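Local atomic coordinates of polysaccharide Lyase Family 6 (Bacteroides cellulosilyticus, PDB entry 6QPS), a protein that probably cleaves mannuronic acid-rich alginate by beta-elimination, as a calcium-binding polysaccharide lyase of family 6 from a human gut bacterium. Residues A212-I217 / F237-E242; D153-G158 / G177-Q182. One frame throughout, in Å; residues are numbered along the deposited sequence.

Both contacts belong to the parallel beta-helix of this lyase and join successive coils of it. Contact 2 comes first along the chain and is complete before contact 1 opens; it sets strand 155-159 beside strand 181-183. The next strand over, 215-218, pairs with 181-183, and the turn leading into it makes contact 1, whose other segment runs from the end of strand 230-237 into the loop before 244-249. The centres lie 10 Å apart. Arg216 NH1 links them, lying 2.9 Å from both Gln182 OE1 and Tyr155 OH of contact 2 in probable hydrogen bonds. The calcium site of contact 1 is therefore tied through Arg216 to the coils that contact 2 joins, earlier in the chain.

Contact 1: residues A212-I217 / F237-E242. With CA (calcium ion), chain C.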
loop_
_atom_site.group_PDB
_atom_site.type_symbol
_atom_site.label_atom_id
_atom_site.label_comp_id
_atom_site.label_asym_id
_atom_site.label_seq_id
_atom_site.Cartn_x
_atom_site.Cartn_y
_atom_site.Cartn_z
ATOM N N ALA A 212 -2.448 -10.644 5.716
ATOM C CA ALA A 212 -1.736 -10.849 4.462
ATOM C C ALA A 212 -1.752 -9.566 3.628
ATOM O O ALA A 212 -1.751 -9.612 2.396
ATOM C CB ALA A 212 -2.273 -12.069 3.702
ATOM N N GLU A 213 -1.781 -8.408 4.298
ATOM C CA GLU A 213 -1.761 -7.113 3.628
ATOM C C GLU A 213 -0.447 -6.934 2.858
ATOM O O GLU A 213 0.588 -7.521 3.192
ATOM C CB GLU A 213 -1.875 -6.000 4.672
ATOM C CG GLU A 213 -3.150 -6.032 5.532
ATOM C CD GLU A 213 -3.057 -6.843 6.839
ATOM O OE1 GLU A 213 -2.090 -7.629 7.017
ATOM O OE2 GLU A 213 -3.993 -6.700 7.688
ATOM N N ILE A 214 -0.478 -6.075 1.838
ATOM C CA ILE A 214 0.754 -5.674 1.157
ATOM C C ILE A 214 1.436 -4.524 1.899
ATOM O O ILE A 214 2.619 -4.611 2.240
ATOM C CB ILE A 214 0.477 -5.305 -0.313
ATOM C CG1 ILE A 214 -0.229 -6.434 -1.078
ATOM C CG2 ILE A 214 1.784 -4.943 -1.040
ATOM C CD1 ILE A 214 0.483 -7.770 -1.078
ATOM N N ILE A 215 0.715 -3.423 2.148
ATOM C CA ILE A 215 1.239 -2.293 2.910
ATOM C C ILE A 215 0.311 -2.010 4.086
ATOM O O ILE A 215 -0.917 -1.963 3.924
ATOM C CB ILE A 215 1.354 -1.022 2.037
ATOM C CG1 ILE A 215 2.250 -1.214 0.817
ATOM C CG2 ILE A 215 1.841 0.188 2.867
ATOM C CD1 ILE A 215 2.321 -0.022 -0.108
ATOM N N ARG A 216 0.900 -1.747 5.253
ATOM C CA ARG A 216 0.174 -1.272 6.429
ATOM C C ARG A 216 0.897 -0.032 6.943
ATOM O O ARG A 216 2.117 -0.072 7.175
ATOM C CB ARG A 216 0.070 -2.327 7.537
ATOM C CG ARG A 216 -0.845 -1.889 8.691
ATOM C CD ARG A 216 -0.607 -2.774 9.901
ATOM N NE ARG A 216 -1.168 -4.118 9.807
ATOM C CZ ARG A 216 -0.599 -5.216 10.279
ATOM N NH1 ARG A 216 0.615 -5.195 10.802
ATOM N NH2 ARG A 216 -1.235 -6.369 10.204
ATOM N N ILE A 217 0.182 1.070 7.064
ATOM C CA ILE A 217 0.774 2.339 7.491
ATOM C C ILE A 217 0.338 2.614 8.928
ATOM O O ILE A 217 -0.746 3.153 9.175
ATOM C CB ILE A 217 0.415 3.512 6.571
ATOM C CG1 ILE A 217 0.581 3.143 5.086
ATOM C CG2 ILE A 217 1.312 4.750 6.937
ATOM C CD1 ILE A 217 0.203 4.286 4.131
ATOM N N PHE A 237 -0.338 -5.830 -8.467
ATOM C CA PHE A 237 -0.706 -6.811 -9.506
ATOM C C PHE A 237 -1.038 -8.142 -8.842
ATOM O O PHE A 237 -0.154 -8.804 -8.280
ATOM C CB PHE A 237 0.485 -6.946 -10.462
ATOM C CG PHE A 237 0.378 -8.035 -11.513
ATOM C CD1 PHE A 237 0.978 -9.271 -11.325
ATOM C CD2 PHE A 237 -0.242 -7.779 -12.726
ATOM C CE1 PHE A 237 0.932 -10.258 -12.320
ATOM C CE2 PHE A 237 -0.302 -8.768 -13.722
ATOM C CZ PHE A 237 0.271 -9.993 -13.520
ATOM N N ARG A 238 -2.311 -8.524 -8.885
ATOM C CA ARG A 238 -2.742 -9.808 -8.329
ATOM C C ARG A 238 -2.380 -9.914 -6.851
ATOM O O ARG A 238 -2.060 -10.999 -6.341
ATOM C CB ARG A 238 -2.212 -10.969 -9.180
ATOM C CG ARG A 238 -2.790 -10.884 -10.586
ATOM C CD ARG A 238 -2.254 -11.956 -11.472
ATOM N NE ARG A 238 -2.922 -11.910 -12.771
ATOM C CZ ARG A 238 -2.548 -12.601 -13.842
ATOM N NH1 ARG A 238 -1.478 -13.393 -13.787
ATOM N NH2 ARG A 238 -3.254 -12.487 -14.968
ATOM N N CYS A 239 -2.523 -8.786 -6.135
ATOM C CA CYS A 239 -2.314 -8.763 -4.684
ATOM C C CYS A 239 -3.614 -9.190 -4.013
ATOM O O CYS A 239 -4.521 -8.371 -3.817
ATOM C CB CYS A 239 -1.887 -7.378 -4.205
ATOM S SG CYS A 239 -0.358 -6.735 -4.954
ATOM N N SER A 240 -3.714 -10.471 -3.657
ATOM C CA SER A 240 -4.993 -11.093 -3.323
ATOM C C SER A 240 -4.905 -11.904 -2.041
ATOM O O SER A 240 -5.655 -12.859 -1.849
ATOM C CB SER A 240 -5.492 -11.948 -4.492
ATOM O OG SER A 240 -5.608 -11.108 -5.637
ATOM N N GLY A 241 -4.030 -11.505 -1.124
ATOM C CA GLY A 241 -3.914 -12.248 0.123
ATOM C C GLY A 241 -5.133 -12.140 1.020
ATOM O O GLY A 241 -5.463 -13.098 1.734
ATOM N N GLU A 242 -5.763 -10.960 1.058
ATOM C CA GLU A 242 -6.882 -10.663 1.950
ATOM C C GLU A 242 -7.563 -9.386 1.467
ATOM O O GLU A 242 -7.136 -8.766 0.492
ATOM C CB GLU A 242 -6.398 -10.482 3.386
ATOM C CG GLU A 242 -5.382 -9.346 3.539
ATOM C CD GLU A 242 -5.574 -8.616 4.848
ATOM O OE1 GLU A 242 -6.383 -7.662 4.890
ATOM O OE2 GLU A 242 -4.912 -9.008 5.839
HETATM CA CA CA C . -6.258 -7.157 7.230
HETATM O O HOH W 1 -2.566 -9.084 -0.308
HETATM O O HOH W 2 -6.686 -6.336 9.489
HETATM O O HOH W 3 -8.704 -7.329 6.974
#
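Glu213 and Glu242 bring their carboxylates together on one calcium ion, joining neighbouring coils of a parallel beta-helix. The two side chains cross at a slant, their carboxylate planes 42° apart. Glu213 approaches with one oxygen: OE2 binds the calcium at 2.4 Å. Its CB leads away from 237-242, and the bend at chi2 (90°) brings the carboxylate back to the metal. Glu242 is bidentate, with OE1 at 2.4 Å from the calcium and OE2 at 2.7 Å. Its CG sits between the backbone N and carbonyl carbon, leaning over the peptide that joins Ala212 to Glu213. Asn210, Glu244 and two waters complete the metal site, and the cation probably offsets the repulsion between the gathered acids. Glu242 OE2 also accepts a bond of 3.0 Å from Ala212 N, on its anti side and 16° out of the carboxylate plane; Gly211 N is a further donor to this oxygen, so the backbone helps fix the carboxylate's rotation. Arg216 NH2 stands 3.5 Å from Glu213 OE1 in a salt bridge of charge alone, the oxygen lying well out of the guanidinium plane. Further along the two segments, Ile214 CG1 packs on Cys239 CB at 3.7 Å, with Phe201 touching both residues. Between the two backbones a water donates to Ala212 O and accepts from Gly241 N, 2.9 Å from each.

Contact 2: residues D153-G158 / G177-Q182; sequences DEYWVG and GGLVLQ
Tyr155 lies alongside Leu179, both side chains pointing the same way from adjacent coils of the parallel beta-helix. From CB, which passes 3.9 Å from Leu179 O, the tyrosine runs out with CG beside its own backbone N (chi1 -71°), laying one ring face over Leu179. Leu179 CB sits 3.9 Å from the ring centroid and 10° off the normal, a CH-pi contact. Tyr155 CD1 comes to 3.3 Å from Leu179 N, and CE1 meets Gly178 CA, obliquely to the ring. On the other flank Tyr155 CD2 meets Gln182 CB at 3.8 Å and CE2 nears Gln182 OE1, the amide turned 24° from the ring. CZ and OH end near Leu179 CD2. The backbones pair in parallel, Val157 with Leu181 and Gly158 with Gln182; Val157 N gives to Val180 O, and Val157 O receives Gln182 N at 2.9 Å. On the face opposite Gln182, Val157 CG1 packs on Leu181 CD1 at 3.6 Å. Apolar packing holds the ring while Arg216 ties its hydroxyl to the Gln182 side-chain oxygen OE1, so two buried polar tips from successive coils are satisfied by one guanidinium nitrogen.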
loop_
_atom_site.group_PDB
_atom_site.type_symbol
_atom_site.label_atom_id
_atom_site.label_comp_id
_atom_site.label_asym_id
_atom_site.label_seq_id
_atom_site.Cartn_x
_atom_site.Cartn_y
_atom_site.Cartn_z
ATOM N N ASP A 153 4.579 -15.990 11.100
ATOM C CA ASP A 153 4.438 -14.600 10.693
ATOM C C ASP A 153 5.818 -14.018 10.459
ATOM O O ASP A 153 6.700 -14.132 11.318
ATOM C CB ASP A 153 3.765 -13.830 11.832
ATOM C CG ASP A 153 2.810 -12.774 11.354
ATOM O OD1 ASP A 153 2.610 -12.638 10.131
ATOM O OD2 ASP A 153 2.247 -12.076 12.225
ATOM N N GLU A 154 6.005 -13.383 9.312
ATOM C CA GLU A 154 7.250 -12.664 9.062
ATOM C C GLU A 154 6.971 -11.491 8.132
ATOM O O GLU A 154 6.141 -11.598 7.224
ATOM C CB GLU A 154 8.382 -13.554 8.502
ATOM C CG GLU A 154 8.077 -14.229 7.172
ATOM C CD GLU A 154 9.086 -15.309 6.774
ATOM O OE1 GLU A 154 10.088 -15.541 7.503
ATOM O OE2 GLU A 154 8.869 -15.927 5.713
ATOM N N TYR A 155 7.624 -10.359 8.391
ATOM C CA TYR A 155 7.423 -9.149 7.609
ATOM C C TYR A 155 8.660 -8.915 6.754
ATOM O O TYR A 155 9.787 -8.992 7.256
ATOM C CB TYR A 155 7.217 -7.925 8.523
ATOM C CG TYR A 155 5.916 -7.826 9.298
ATOM C CD1 TYR A 155 5.053 -8.899 9.452
ATOM C CD2 TYR A 155 5.559 -6.616 9.884
ATOM C CE1 TYR A 155 3.857 -8.771 10.161
ATOM C CE2 TYR A 155 4.400 -6.479 10.586
ATOM C CZ TYR A 155 3.545 -7.549 10.756
ATOM O OH TYR A 155 2.386 -7.415 11.492
ATOM N N TRP A 156 8.482 -8.552 5.481
ATOM C CA TRP A 156 9.639 -8.420 4.592
ATOM C C TRP A 156 10.445 -7.145 4.868
ATOM O O TRP A 156 11.653 -7.210 5.115
ATOM C CB TRP A 156 9.217 -8.536 3.124
ATOM C CG TRP A 156 9.034 -9.988 2.690
ATOM C CD1 TRP A 156 9.227 -11.112 3.460
ATOM C CD2 TRP A 156 8.626 -10.455 1.398
ATOM N NE1 TRP A 156 8.936 -12.236 2.729
ATOM C CE2 TRP A 156 8.602 -11.858 1.452
ATOM C CE3 TRP A 156 8.277 -9.822 0.204
ATOM C CZ2 TRP A 156 8.244 -12.634 0.356
ATOM C CZ3 TRP A 156 7.958 -10.604 -0.898
ATOM C CH2 TRP A 156 7.939 -11.982 -0.811
ATOM N N VAL A 157 9.787 -5.987 4.834
ATOM C CA VAL A 157 10.434 -4.685 5.008
ATOM C C VAL A 157 9.695 -3.882 6.078
ATOM O O VAL A 157 8.473 -3.708 6.005
ATOM C CB VAL A 157 10.479 -3.896 3.686
ATOM C CG1 VAL A 157 11.192 -2.560 3.881
ATOM C CG2 VAL A 157 11.132 -4.702 2.594
ATOM N N GLY A 158 10.440 -3.420 7.084
ATOM C CA GLY A 158 9.901 -2.542 8.104
ATOM C C GLY A 158 10.516 -1.154 8.037
ATOM O O GLY A 158 11.715 -0.977 8.290
ATOM N N GLY A 177 2.149 -15.764 6.262
ATOM C CA GLY A 177 1.515 -14.606 6.849
ATOM C C GLY A 177 2.489 -13.479 7.144
ATOM O O GLY A 177 3.680 -13.724 7.396
ATOM N N GLY A 178 1.976 -12.249 7.142
ATOM C CA GLY A 178 2.770 -11.073 7.443
ATOM C C GLY A 178 2.832 -10.070 6.317
ATOM O O GLY A 178 2.530 -10.382 5.165
ATOM N N LEU A 179 3.242 -8.853 6.655
ATOM C CA LEU A 179 3.279 -7.746 5.713
ATOM C C LEU A 179 4.427 -7.863 4.711
ATOM O O LEU A 179 5.527 -8.302 5.044
ATOM C CB LEU A 179 3.462 -6.450 6.508
ATOM C CG LEU A 179 2.190 -5.658 6.834
ATOM C CD1 LEU A 179 1.627 -5.030 5.536
ATOM C CD2 LEU A 179 1.164 -6.474 7.595
ATOM N N VAL A 180 4.174 -7.403 3.477
ATOM C CA VAL A 180 5.279 -7.084 2.574
ATOM C C VAL A 180 6.028 -5.852 3.095
ATOM O O VAL A 180 7.259 -5.864 3.240
ATOM C CB VAL A 180 4.793 -6.910 1.116
ATOM C CG1 VAL A 180 5.902 -6.364 0.233
ATOM C CG2 VAL A 180 4.267 -8.235 0.570
ATOM N N LEU A 181 5.290 -4.792 3.419
ATOM C CA LEU A 181 5.877 -3.512 3.810
ATOM C C LEU A 181 5.062 -2.891 4.940
ATOM O O LEU A 181 3.928 -2.438 4.730
ATOM C CB LEU A 181 5.971 -2.588 2.599
ATOM C CG LEU A 181 6.522 -1.184 2.770
ATOM C CD1 LEU A 181 7.857 -1.203 3.400
ATOM C CD2 LEU A 181 6.610 -0.482 1.402
ATOM N N GLN A 182 5.658 -2.854 6.131
ATOM C CA GLN A 182 5.066 -2.201 7.290
ATOM C C GLN A 182 5.758 -0.872 7.567
ATOM O O GLN A 182 6.995 -0.809 7.643
ATOM C CB GLN A 182 5.238 -3.085 8.522
ATOM C CG GLN A 182 4.826 -2.444 9.849
ATOM C CD GLN A 182 3.318 -2.357 10.009
ATOM O OE1 GLN A 182 2.606 -3.343 9.858
ATOM N NE2 GLN A 182 2.823 -1.162 10.338
#